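Local coordinates for peptidase S9 prolyl oligopeptidase catalytic domain-containing protein (PDB 4HXF) that probably cleaves peptides as a serine protease of the prolyl oligopeptidase family, working as a self-compartmentalizing hexamer, at residues G282-L286 with A297-I303; D364-P370 with Y408-N414. One frame throughout, in Å; residues are numbered along the deposited sequence.

Interaction 1. Residues G282-L286 with A297-I303; sequences GSVNL and AKGKHWI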
loop_
_atom_site.group_PDB
_atom_site.type_symbol
_atom_site.label_atom_id
_atom_site.label_comp_id
_atom_site.label_asym_id
_atom_site.label_seq_id
_atom_site.Cartn_x
_atom_site.Cartn_y
_atom_site.Cartn_z
ATOM N N GLY A 282 -18.893 -51.684 5.237
ATOM C CA GLY A 282 -17.709 -50.935 5.706
ATOM C C GLY A 282 -16.618 -50.619 4.716
ATOM O O GLY A 282 -15.778 -49.794 5.017
ATOM N N SER A 283 -16.631 -51.233 3.555
ATOM C CA SER A 283 -15.675 -51.028 2.488
ATOM C C SER A 283 -16.366 -50.222 1.373
ATOM O O SER A 283 -17.640 -50.239 1.224
ATOM C CB SER A 283 -15.237 -52.394 1.962
ATOM O OG SER A 283 -14.530 -53.094 2.981
ATOM N N VAL A 284 -15.557 -49.579 0.541
ATOM C CA VAL A 284 -16.020 -49.047 -0.736
ATOM C C VAL A 284 -15.132 -49.770 -1.775
ATOM O O VAL A 284 -13.927 -49.513 -1.828
ATOM C CB VAL A 284 -16.011 -47.546 -0.862
ATOM C CG1 VAL A 284 -16.306 -47.073 -2.266
ATOM C CG2 VAL A 284 -16.943 -46.933 0.182
ATOM N N ASN A 285 -15.735 -50.635 -2.564
ATOM C CA ASN A 285 -15.024 -51.602 -3.402
ATOM C C ASN A 285 -15.213 -51.288 -4.877
ATOM O O ASN A 285 -16.305 -50.841 -5.247
ATOM C CB ASN A 285 -15.501 -53.037 -3.133
ATOM C CG ASN A 285 -15.141 -53.544 -1.738
ATOM O OD1 ASN A 285 -14.015 -53.294 -1.251
ATOM N ND2 ASN A 285 -16.129 -54.188 -1.080
ATOM N N LEU A 286 -14.197 -51.495 -5.693
ATOM C CA LEU A 286 -14.148 -51.233 -7.165
ATOM C C LEU A 286 -14.398 -52.471 -8.013
ATOM O O LEU A 286 -13.843 -53.564 -7.799
ATOM C CB LEU A 286 -12.752 -50.642 -7.557
ATOM C CG LEU A 286 -12.553 -50.252 -9.043
ATOM C CD1 LEU A 286 -13.551 -49.111 -9.452
ATOM C CD2 LEU A 286 -11.122 -49.720 -9.201
ATOM N N ALA A 297 -11.002 -54.321 -7.051
ATOM C CA ALA A 297 -10.292 -54.017 -5.818
ATOM C C ALA A 297 -11.315 -54.085 -4.711
ATOM O O ALA A 297 -12.028 -53.075 -4.429
ATOM C CB ALA A 297 -9.559 -52.642 -5.891
ATOM N N LYS A 298 -11.322 -55.231 -4.056
ATOM C CA LYS A 298 -12.274 -55.463 -2.951
ATOM C C LYS A 298 -11.444 -55.789 -1.751
ATOM O O LYS A 298 -10.532 -56.657 -1.833
ATOM C CB LYS A 298 -13.206 -56.620 -3.344
ATOM C CG LYS A 298 -14.107 -57.092 -2.205
ATOM C CD LYS A 298 -15.153 -58.125 -2.601
ATOM C CE LYS A 298 -15.937 -58.596 -1.360
ATOM N NZ LYS A 298 -16.594 -59.915 -1.704
ATOM N N GLY A 299 -11.697 -55.171 -0.632
ATOM C CA GLY A 299 -10.959 -55.541 0.619
ATOM C C GLY A 299 -11.404 -54.621 1.726
ATOM O O GLY A 299 -12.443 -53.906 1.642
ATOM N N LYS A 300 -10.605 -54.633 2.802
ATOM C CA LYS A 300 -10.855 -53.741 3.954
ATOM C C LYS A 300 -10.306 -52.364 3.641
ATOM O O LYS A 300 -9.234 -51.938 4.142
ATOM C CB LYS A 300 -10.205 -54.339 5.214
ATOM C CG LYS A 300 -10.843 -55.642 5.651
ATOM C CD LYS A 300 -10.185 -56.052 6.984
ATOM C CE LYS A 300 -11.065 -56.923 7.912
ATOM N NZ LYS A 300 -10.867 -56.572 9.421
ATOM N N HIS A 301 -11.030 -51.617 2.788
ATOM C CA HIS A 301 -10.516 -50.345 2.258
ATOM C C HIS A 301 -11.649 -49.524 1.703
ATOM O O HIS A 301 -12.773 -50.024 1.563
ATOM C CB HIS A 301 -9.447 -50.579 1.185
ATOM C CG HIS A 301 -9.914 -51.331 -0.040
ATOM N ND1 HIS A 301 -9.118 -52.261 -0.668
ATOM C CD2 HIS A 301 -11.054 -51.201 -0.831
ATOM C CE1 HIS A 301 -9.780 -52.711 -1.751
ATOM N NE2 HIS A 301 -10.978 -52.055 -1.841
ATOM N N TRP A 302 -11.351 -48.279 1.411
ATOM C CA TRP A 302 -12.263 -47.371 0.629
ATOM C C TRP A 302 -11.578 -46.899 -0.595
ATOM O O TRP A 302 -10.521 -46.244 -0.502
ATOM C CB TRP A 302 -12.669 -46.160 1.429
ATOM C CG TRP A 302 -13.851 -46.330 2.345
ATOM C CD1 TRP A 302 -14.070 -47.393 3.166
ATOM C CD2 TRP A 302 -14.967 -45.401 2.621
ATOM N NE1 TRP A 302 -15.205 -47.222 3.922
ATOM C CE2 TRP A 302 -15.776 -46.030 3.628
ATOM C CE3 TRP A 302 -15.339 -44.175 2.120
ATOM C CZ2 TRP A 302 -16.919 -45.453 4.136
ATOM C CZ3 TRP A 302 -16.516 -43.587 2.644
ATOM C CH2 TRP A 302 -17.291 -44.238 3.590
ATOM N N ILE A 303 -12.126 -47.252 -1.739
ATOM C CA ILE A 303 -11.713 -46.712 -3.073
ATOM C C ILE A 303 -12.312 -45.321 -3.241
ATOM O O ILE A 303 -13.553 -45.217 -3.458
ATOM C CB ILE A 303 -12.010 -47.649 -4.249
ATOM C CG1 ILE A 303 -11.427 -49.048 -4.041
ATOM C CG2 ILE A 303 -11.526 -46.997 -5.595
ATOM C CD1 ILE A 303 -9.907 -49.153 -3.748
#
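G282 and W302 meet at a junction between two blades of the beta-propeller. Strand 283-289 is third in one four-stranded antiparallel sheet, and 297-303 is the link running from that sheet's outer strand 293-295 into the first strand of the next. W302 NE1 donates to G282 O over 2.9 Å; the oxygen lies at the indole edge near the ring plane, whereas the N-H arrives from above the carbonyl plane. At S283 the hydroxyl sits beside its own backbone N (chi1 -65°), which directs OG onto G299 O at 2.6 Å. V284 engages the link twice through its backbone, N to H301 O and O to I303 N, and its CG2 lies over the face of the five-membered ring of W302, 3.7 Å from the centroid. The indole is thus gripped at its edge and over a face, and Y395 adds an edge-to-face ring contact. A leucine in place of W302 would probably leave G282 O without its donor and V284 CG2 without a flat surface to rest on. N285 reaches the link through its amide: OD1 accepts from G299 N at 3.0 Å, while ND2 is bonded to E280 OE1, an arrangement that fixes the rotation of the amide. The CG of K298 packs against this group, 3.7 Å from N285 ND2. L286 then forms an antiparallel hydrogen-bonded pair with A297, and on the face they share its CB lies 4.1 Å from I303 CG1. With its first torsion at 61°, H301 turns its ring back over the link, and A297 O, which takes L286 N on one face of its carbonyl plane, receives H301 NE2 on the opposite face at 3.0 Å.

Interaction 2. Residues D364-P370 with Y408-N414; sequences DGWYIKP and YYIVYVN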
loop_
_atom_site.group_PDB
_atom_site.type_symbol
_atom_site.label_atom_id
_atom_site.label_comp_id
_atom_site.label_asym_id
_atom_site.label_seq_id
_atom_site.Cartn_x
_atom_site.Cartn_y
_atom_site.Cartn_z
ATOM N N ASP A 364 -22.552 -55.205 12.104
ATOM C CA ASP A 364 -21.129 -54.999 12.175
ATOM C C ASP A 364 -20.749 -53.923 13.194
ATOM O O ASP A 364 -21.332 -52.834 13.207
ATOM C CB ASP A 364 -20.623 -54.538 10.818
ATOM C CG ASP A 364 -20.609 -55.680 9.769
ATOM O OD1 ASP A 364 -20.297 -56.831 10.062
ATOM O OD2 ASP A 364 -20.870 -55.307 8.610
ATOM N N GLY A 365 -19.756 -54.273 14.030
ATOM C CA GLY A 365 -19.087 -53.282 14.892
ATOM C C GLY A 365 -17.592 -53.461 14.700
ATOM O O GLY A 365 -17.063 -54.439 14.128
ATOM N N TRP A 366 -16.893 -52.421 15.099
ATOM C CA TRP A 366 -15.434 -52.428 15.236
ATOM C C TRP A 366 -14.938 -51.783 16.528
ATOM O O TRP A 366 -15.616 -50.912 17.076
ATOM C CB TRP A 366 -14.718 -51.695 14.077
ATOM C CG TRP A 366 -14.988 -52.251 12.689
ATOM C CD1 TRP A 366 -14.191 -53.086 11.967
ATOM C CD2 TRP A 366 -16.161 -52.026 11.847
ATOM N NE1 TRP A 366 -14.783 -53.467 10.768
ATOM C CE2 TRP A 366 -15.961 -52.817 10.635
ATOM C CE3 TRP A 366 -17.343 -51.302 11.985
ATOM C CZ2 TRP A 366 -16.873 -52.843 9.652
ATOM C CZ3 TRP A 366 -18.283 -51.343 10.939
ATOM C CH2 TRP A 366 -18.039 -52.058 9.825
ATOM N N TYR A 367 -13.750 -52.212 16.969
ATOM C CA TYR A 367 -13.114 -51.463 18.034
ATOM C C TYR A 367 -11.643 -51.454 17.936
ATOM O O TYR A 367 -11.058 -52.278 17.242
ATOM C CB TYR A 367 -13.541 -52.063 19.377
ATOM C CG TYR A 367 -12.973 -53.391 19.731
ATOM C CD1 TYR A 367 -13.704 -54.573 19.451
ATOM C CD2 TYR A 367 -11.806 -53.526 20.458
ATOM C CE1 TYR A 367 -13.237 -55.788 19.803
ATOM C CE2 TYR A 367 -11.382 -54.789 20.822
ATOM C CZ TYR A 367 -12.118 -55.895 20.507
ATOM O OH TYR A 367 -11.676 -57.143 20.952
ATOM N N ILE A 368 -11.053 -50.429 18.551
ATOM C CA ILE A 368 -9.607 -50.314 18.654
ATOM C C ILE A 368 -9.235 -50.354 20.107
ATOM O O ILE A 368 -9.803 -49.666 20.940
ATOM C CB ILE A 368 -9.073 -48.996 18.056
ATOM C CG1 ILE A 368 -9.322 -48.906 16.543
ATOM C CG2 ILE A 368 -7.604 -48.803 18.401
ATOM C CD1 ILE A 368 -9.254 -47.509 15.944
ATOM N N LYS A 369 -8.257 -51.195 20.402
ATOM C CA LYS A 369 -7.729 -51.386 21.780
ATOM C C LYS A 369 -6.383 -50.624 21.918
ATOM O O LYS A 369 -5.485 -50.730 21.045
ATOM C CB LYS A 369 -7.538 -52.862 22.108
ATOM C CG LYS A 369 -7.030 -53.042 23.522
ATOM C CD LYS A 369 -6.745 -54.523 23.738
ATOM C CE LYS A 369 -6.465 -54.867 25.195
ATOM N NZ LYS A 369 -6.213 -56.348 25.532
ATOM N N PRO A 370 -6.312 -49.699 22.914
ATOM C CA PRO A 370 -5.086 -48.941 23.132
ATOM C C PRO A 370 -4.032 -49.798 23.809
ATOM O O PRO A 370 -4.300 -50.928 24.230
ATOM C CB PRO A 370 -5.571 -47.830 24.074
ATOM C CG PRO A 370 -6.549 -48.529 24.926
ATOM C CD PRO A 370 -7.321 -49.373 23.943
ATOM N N TYR A 408 -7.296 -44.561 24.824
ATOM C CA TYR A 408 -8.740 -44.872 24.787
ATOM C C TYR A 408 -9.092 -46.049 23.874
ATOM O O TYR A 408 -8.541 -46.171 22.791
ATOM C CB TYR A 408 -9.619 -43.687 24.342
ATOM C CG TYR A 408 -9.531 -42.389 25.113
ATOM C CD1 TYR A 408 -8.435 -41.525 25.007
ATOM C CD2 TYR A 408 -10.533 -42.044 26.019
ATOM C CE1 TYR A 408 -8.312 -40.372 25.761
ATOM C CE2 TYR A 408 -10.401 -40.865 26.776
ATOM C CZ TYR A 408 -9.359 -40.048 26.618
ATOM O OH TYR A 408 -9.274 -38.892 27.347
ATOM N N TYR A 409 -9.974 -46.901 24.360
ATOM C CA TYR A 409 -10.725 -47.766 23.448
ATOM C C TYR A 409 -11.570 -46.881 22.547
ATOM O O TYR A 409 -12.151 -45.893 22.990
ATOM C CB TYR A 409 -11.676 -48.703 24.186
ATOM C CG TYR A 409 -11.025 -49.975 24.721
ATOM C CD1 TYR A 409 -10.553 -50.015 26.030
ATOM C CD2 TYR A 409 -10.924 -51.118 23.928
ATOM C CE1 TYR A 409 -10.061 -51.203 26.574
ATOM C CE2 TYR A 409 -10.405 -52.287 24.442
ATOM C CZ TYR A 409 -9.976 -52.311 25.771
ATOM O OH TYR A 409 -9.483 -53.560 26.208
ATOM N N ILE A 410 -11.726 -47.306 21.316
ATOM C CA ILE A 410 -12.601 -46.667 20.332
ATOM C C ILE A 410 -13.579 -47.772 19.879
ATOM O O ILE A 410 -13.158 -48.918 19.568
ATOM C CB ILE A 410 -11.785 -46.239 19.094
ATOM C CG1 ILE A 410 -10.511 -45.453 19.498
ATOM C CG2 ILE A 410 -12.628 -45.490 18.084
ATOM C CD1 ILE A 410 -10.779 -44.159 20.308
ATOM N N VAL A 411 -14.863 -47.427 19.912
ATOM C CA VAL A 411 -15.883 -48.401 19.490
ATOM C C VAL A 411 -16.866 -47.721 18.571
ATOM O O VAL A 411 -17.287 -46.607 18.781
ATOM C CB VAL A 411 -16.572 -49.109 20.667
ATOM C CG1 VAL A 411 -17.312 -48.243 21.570
ATOM C CG2 VAL A 411 -17.531 -50.251 20.138
ATOM N N TYR A 412 -17.279 -48.421 17.540
ATOM C CA TYR A 412 -18.186 -47.833 16.545
ATOM C C TYR A 412 -18.901 -48.951 15.706
ATOM O O TYR A 412 -18.326 -50.037 15.486
ATOM C CB TYR A 412 -17.423 -46.893 15.630
ATOM C CG TYR A 412 -16.229 -47.419 14.824
ATOM C CD1 TYR A 412 -14.936 -47.396 15.317
ATOM C CD2 TYR A 412 -16.411 -47.956 13.586
ATOM C CE1 TYR A 412 -13.920 -47.898 14.557
ATOM C CE2 TYR A 412 -15.320 -48.406 12.794
ATOM C CZ TYR A 412 -14.078 -48.322 13.336
ATOM O OH TYR A 412 -13.063 -48.799 12.509
ATOM N N VAL A 413 -20.173 -48.696 15.364
ATOM C CA VAL A 413 -20.938 -49.721 14.639
ATOM C C VAL A 413 -21.641 -49.092 13.462
ATOM O O VAL A 413 -21.751 -47.870 13.342
ATOM C CB VAL A 413 -21.991 -50.436 15.577
ATOM C CG1 VAL A 413 -21.248 -50.875 16.910
ATOM C CG2 VAL A 413 -23.269 -49.508 15.885
ATOM N N ASN A 414 -22.225 -49.982 12.620
ATOM C CA ASN A 414 -23.144 -49.510 11.564
ATOM C C ASN A 414 -24.581 -49.908 11.952
ATOM O O ASN A 414 -25.028 -51.052 11.696
ATOM C CB ASN A 414 -22.747 -50.110 10.220
ATOM C CG ASN A 414 -21.602 -49.370 9.550
ATOM O OD1 ASN A 414 -21.489 -48.143 9.712
ATOM N ND2 ASN A 414 -20.761 -50.083 8.727
HETATM O O HOH W 1 -24.127 -53.430 10.541
#
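In the mixed sheet of the alpha/beta-hydrolase fold, strand 361-368 runs antiparallel to strand 409-413, and the pairs W366-Y412 and I368-I410 illustrate how two neighbouring strands inside such a sheet are joined. Each of these pairs exchanges two backbone bonds, and N414 N adds a fifth to D364 O. Beyond that last rung, a water accepts from D364 N and donates to N414 O, prolonging the ladder. On one face of the sheet, W366 CB stands over the ring of Y412, 3.8 Å from its centroid. The phenol is brought there by a first torsion of 58°, which sets CG between the backbone N and the carbonyl carbon. The indole and phenol planes are only 21° apart, but the rings are slid so far that they barely overlap. Farther out, N414 ND2 meets the indole edge, 3.5 Å from W366 CH2, with the amide plane turned steeply to the ring. On the other face, G365 lies opposite V413, whose CG1 approaches its CA to 3.8 Å; a beta carbon there would be crowded against that methyl. Past the paired strands, P370 CD sits over the centre of the Y409 ring, 3.9 Å from its centroid. The extended chain of K369 runs alongside that ring in the same direction, its CE 3.4 Å from Y409 OH, and its NZ continues to Q454. The hydroxyls of Y409 and Y367 bond to the two carboxylate oxygens of E452, one to each. Strand 352-358 borders 361-368 on its far side and strand 378-384 borders 409-413 on its own, while A404 and M400 of helix 398-405 pack on the face bearing I368, I410 and Y412.

From the N terminus, interaction 1 comes first, closing a short loop of ten residues that carries outer strand 293-295 and joining one propeller blade to the next. Interaction 2 follows in series, neither nested nor crossed; its 37-residue loop holds strand 378-384 and helix 398-405 and belongs to the hydrolase domain. Yet the two touch across the domain boundary, G282 CA lying 4.3 Å from W366 CH2. Y394, within the loop of interaction 2, joins them further: its backbone bonds to that of G282, while its hydroxyl bonds to W366 NE1 and, weakly, to K300 NZ. Local closures in separate domains thereby meet at one interface.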